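Local coordinates for cytochrome P450 (Bacillus subtilis subsp. subtilis, PDB 4RM4), which probably acts as a haem-dependent monooxygenase, inserting one atom of molecular oxygen into organic substrates, at residues F370-T379 with G388-M396. Residues are numbered along the deposited sequence; the frame is centred on the assembly and turned at random.
Sequences FPHMECVSIT and GLKSFRVKM
Ser377 and Arg393 face each other as a hydrogen-bonded pair of an antiparallel hairpin, and their side chains meet as well. Arg393 NE donates to Ser377 OG at 3.1 Å, the hydroxyl oxygen lying somewhat out of the guanidinium plane, while NH1 adds a weak second bond to the same oxygen. Val376 CG1 lies over one face of the Arg393 guanidinium, 3.9 Å from Arg393 NH1. Val376 and Ser377 both face Arg393, a classic beta bulge: Arg393 O accepts from Val376 N at 2.8 Å and, at greater length, from Ser377 N. Serine suits its place because a short hydroxyl can accept from the guanidinium while also reaching a water shared with Ser391 OG. Arg393 NH2 makes a salt bridge with Glu128 OE2. Replacing Arg393 by alanine would probably leave Ser377 OG without its guanidinium donors and Glu128 without its mate.

The other face is apolar. Phe392 has CG anti to the backbone N (chi1 -176°), which brings Phe392 CD1 within 3.8 Å of Ile378 CG2 and Phe392 CE1 within 3.6 Å of Cys375 SG; branch and ring meet on the side turned to helix 226-257. Near the chain terminus the flexible thioether of Met396 bends back, its SD 3.2 Å from Phe370 CD1 in an oblique Met-aromatic contact.

Outward, Tyr253, Met252 and Leu256 of that helix pack on the apolar face, and strand 128-130 pairs with the far edge of strand 389-395, making strand 374-380 an outer strand of a three-stranded antiparallel sheet.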
loop_
_atom_site.group_PDB
_atom_site.type_symbol
_atom_site.label_atom_id
_atom_site.label_comp_id
_atom_site.label_asym_id
_atom_site.label_seq_id
_atom_site.Cartn_x
_atom_site.Cartn_y
_atom_site.Cartn_z
ATOM N N PHE A 370 12.069 -18.830 11.855
ATOM C CA PHE A 370 11.338 -20.086 11.704
ATOM C C PHE A 370 11.937 -20.988 10.634
ATOM O O PHE A 370 11.978 -20.630 9.454
ATOM C CB PHE A 370 9.861 -19.807 11.425
ATOM C CG PHE A 370 9.166 -19.113 12.561
ATOM C CD1 PHE A 370 8.863 -19.804 13.723
ATOM C CD2 PHE A 370 8.855 -17.765 12.486
ATOM C CE1 PHE A 370 8.237 -19.174 14.785
ATOM C CE2 PHE A 370 8.232 -17.121 13.548
ATOM C CZ PHE A 370 7.923 -17.832 14.700
ATOM N N PRO A 371 12.420 -22.166 11.048
ATOM C CA PRO A 371 13.051 -23.090 10.101
ATOM C C PRO A 371 12.065 -23.569 9.041
ATOM O O PRO A 371 12.421 -23.689 7.864
ATOM C CB PRO A 371 13.515 -24.249 10.996
ATOM C CG PRO A 371 12.672 -24.157 12.225
ATOM C CD PRO A 371 12.410 -22.696 12.425
ATOM N N HIS A 372 10.831 -23.825 9.453
ATOM C CA HIS A 372 9.817 -24.308 8.528
ATOM C C HIS A 372 8.443 -23.738 8.866
ATOM O O HIS A 372 8.119 -23.503 10.028
ATOM C CB HIS A 372 9.775 -25.838 8.524
ATOM C CG HIS A 372 8.593 -26.407 7.798
ATOM N ND1 HIS A 372 8.583 -26.606 6.434
ATOM C CD2 HIS A 372 7.384 -26.818 8.248
ATOM C CE1 HIS A 372 7.417 -27.116 6.074
ATOM N NE2 HIS A 372 6.673 -27.256 7.157
ATOM N N MET A 373 7.635 -23.529 7.834
ATOM C CA MET A 373 6.334 -22.905 7.990
ATOM C C MET A 373 5.403 -23.453 6.910
ATOM O O MET A 373 5.838 -23.708 5.787
ATOM C CB MET A 373 6.502 -21.388 7.862
ATOM C CG MET A 373 5.338 -20.561 8.308
ATOM S SD MET A 373 5.678 -18.803 8.072
ATOM C CE MET A 373 6.791 -18.445 9.423
ATOM N N GLU A 374 4.138 -23.666 7.256
ATOM C CA GLU A 374 3.172 -24.208 6.312
ATOM C C GLU A 374 1.833 -23.497 6.461
ATOM O O GLU A 374 1.410 -23.170 7.569
ATOM C CB GLU A 374 3.002 -25.719 6.503
ATOM C CG GLU A 374 1.800 -26.300 5.771
ATOM C CD GLU A 374 1.747 -27.818 5.818
ATOM O OE1 GLU A 374 0.657 -28.384 5.576
ATOM O OE2 GLU A 374 2.792 -28.446 6.087
ATOM N N CYS A 375 1.171 -23.252 5.339
ATOM C CA CYS A 375 -0.119 -22.593 5.368
ATOM C C CYS A 375 -1.226 -23.528 5.847
ATOM O O CYS A 375 -1.403 -24.620 5.310
ATOM C CB CYS A 375 -0.462 -22.034 3.993
ATOM S SG CYS A 375 -1.925 -20.976 3.981
ATOM N N VAL A 376 -1.968 -23.089 6.859
ATOM C CA VAL A 376 -3.101 -23.849 7.359
ATOM C C VAL A 376 -4.409 -23.335 6.777
ATOM O O VAL A 376 -5.198 -24.109 6.235
ATOM C CB VAL A 376 -3.169 -23.827 8.897
ATOM C CG1 VAL A 376 -4.358 -24.655 9.384
ATOM C CG2 VAL A 376 -1.864 -24.354 9.489
ATOM N N SER A 377 -4.642 -22.029 6.879
ATOM C CA SER A 377 -5.850 -21.449 6.302
ATOM C C SER A 377 -5.719 -19.949 6.080
ATOM O O SER A 377 -4.969 -19.266 6.784
ATOM C CB SER A 377 -7.063 -21.736 7.191
ATOM O OG SER A 377 -6.922 -21.094 8.445
ATOM N N ILE A 378 -6.442 -19.451 5.082
ATOM C CA ILE A 378 -6.558 -18.015 4.883
ATOM C C ILE A 378 -8.012 -17.560 4.856
ATOM O O ILE A 378 -8.925 -18.334 4.556
ATOM C CB ILE A 378 -5.865 -17.544 3.591
ATOM C CG1 ILE A 378 -6.411 -18.298 2.379
ATOM C CG2 ILE A 378 -4.365 -17.693 3.705
ATOM C CD1 ILE A 378 -5.931 -17.730 1.053
ATOM N N THR A 379 -8.209 -16.294 5.203
ATOM C CA THR A 379 -9.479 -15.620 5.055
ATOM C C THR A 379 -9.174 -14.341 4.306
ATOM O O THR A 379 -8.414 -13.505 4.787
ATOM C CB THR A 379 -10.100 -15.272 6.412
ATOM O OG1 THR A 379 -10.189 -16.461 7.208
ATOM C CG2 THR A 379 -11.494 -14.680 6.220
ATOM N N GLY A 388 -5.658 -8.600 -0.141
ATOM C CA GLY A 388 -4.882 -9.113 0.971
ATOM C C GLY A 388 -5.684 -10.049 1.847
ATOM O O GLY A 388 -6.740 -10.519 1.440
ATOM N N LEU A 389 -5.173 -10.300 3.048
ATOM C CA LEU A 389 -5.708 -11.310 3.947
ATOM C C LEU A 389 -6.145 -10.713 5.291
ATOM O O LEU A 389 -5.443 -9.890 5.874
ATOM C CB LEU A 389 -4.646 -12.397 4.190
ATOM C CG LEU A 389 -4.201 -13.193 2.960
ATOM C CD1 LEU A 389 -3.086 -14.138 3.318
ATOM C CD2 LEU A 389 -5.397 -13.942 2.396
ATOM N N LYS A 390 -7.321 -11.129 5.751
ATOM C CA LYS A 390 -7.814 -10.800 7.084
ATOM C C LYS A 390 -7.112 -11.678 8.127
ATOM O O LYS A 390 -6.850 -11.259 9.260
ATOM C CB LYS A 390 -9.324 -11.040 7.143
ATOM C CG LYS A 390 -9.962 -10.676 8.480
ATOM C CD LYS A 390 -11.350 -11.302 8.635
ATOM C CE LYS A 390 -11.943 -10.997 10.010
ATOM N NZ LYS A 390 -10.951 -11.235 11.097
ATOM N N SER A 391 -6.807 -12.905 7.725
ATOM C CA SER A 391 -6.112 -13.842 8.596
ATOM C C SER A 391 -5.308 -14.800 7.743
ATOM O O SER A 391 -5.711 -15.127 6.629
ATOM C CB SER A 391 -7.095 -14.614 9.482
ATOM O OG SER A 391 -7.897 -15.468 8.700
ATOM N N PHE A 392 -4.178 -15.236 8.289
ATOM C CA PHE A 392 -3.220 -16.086 7.592
ATOM C C PHE A 392 -2.597 -17.010 8.648
ATOM O O PHE A 392 -1.587 -16.685 9.292
ATOM C CB PHE A 392 -2.178 -15.199 6.887
ATOM C CG PHE A 392 -1.180 -15.943 6.041
ATOM C CD1 PHE A 392 -1.237 -17.322 5.898
ATOM C CD2 PHE A 392 -0.176 -15.246 5.384
ATOM C CE1 PHE A 392 -0.304 -17.996 5.127
ATOM C CE2 PHE A 392 0.765 -15.909 4.600
ATOM C CZ PHE A 392 0.700 -17.289 4.475
ATOM N N ARG A 393 -3.215 -18.171 8.831
ATOM C CA ARG A 393 -2.795 -19.068 9.895
ATOM C C ARG A 393 -1.770 -20.056 9.378
ATOM O O ARG A 393 -2.009 -20.737 8.386
ATOM C CB ARG A 393 -3.995 -19.784 10.515
ATOM C CG ARG A 393 -4.893 -18.842 11.320
ATOM C CD ARG A 393 -5.836 -19.601 12.237
ATOM N NE ARG A 393 -6.532 -20.663 11.522
ATOM C CZ ARG A 393 -6.644 -21.911 11.962
ATOM N NH1 ARG A 393 -7.295 -22.809 11.238
ATOM N NH2 ARG A 393 -6.111 -22.259 13.125
ATOM N N VAL A 394 -0.623 -20.091 10.043
ATOM C CA VAL A 394 0.474 -20.969 9.650
ATOM C C VAL A 394 0.882 -21.874 10.806
ATOM O O VAL A 394 0.615 -21.576 11.973
ATOM C CB VAL A 394 1.718 -20.180 9.136
ATOM C CG1 VAL A 394 1.327 -19.236 8.017
ATOM C CG2 VAL A 394 2.413 -19.426 10.278
ATOM N N LYS A 395 1.520 -22.991 10.472
ATOM C CA LYS A 395 2.010 -23.915 11.490
ATOM C C LYS A 395 3.478 -24.242 11.252
ATOM O O LYS A 395 3.982 -24.118 10.130
ATOM C CB LYS A 395 1.182 -25.204 11.494
ATOM C CG LYS A 395 1.427 -26.092 10.288
ATOM C CD LYS A 395 1.424 -27.570 10.667
ATOM C CE LYS A 395 0.016 -28.131 10.689
ATOM N NZ LYS A 395 -0.599 -28.137 9.329
ATOM N N MET A 396 4.163 -24.641 12.317
ATOM C CA MET A 396 5.552 -25.058 12.232
ATOM C C MET A 396 5.620 -26.504 11.757
ATOM O O MET A 396 6.595 -26.945 11.163
ATOM C CB MET A 396 6.230 -24.934 13.598
ATOM C CG MET A 396 6.031 -23.594 14.296
ATOM S SD MET A 396 6.750 -22.196 13.414
ATOM C CE MET A 396 5.419 -21.749 12.306
ATOM O OXT MET A 396 4.683 -27.274 11.958
HETATM O O HOH W 1 -7.890 -18.333 8.207
#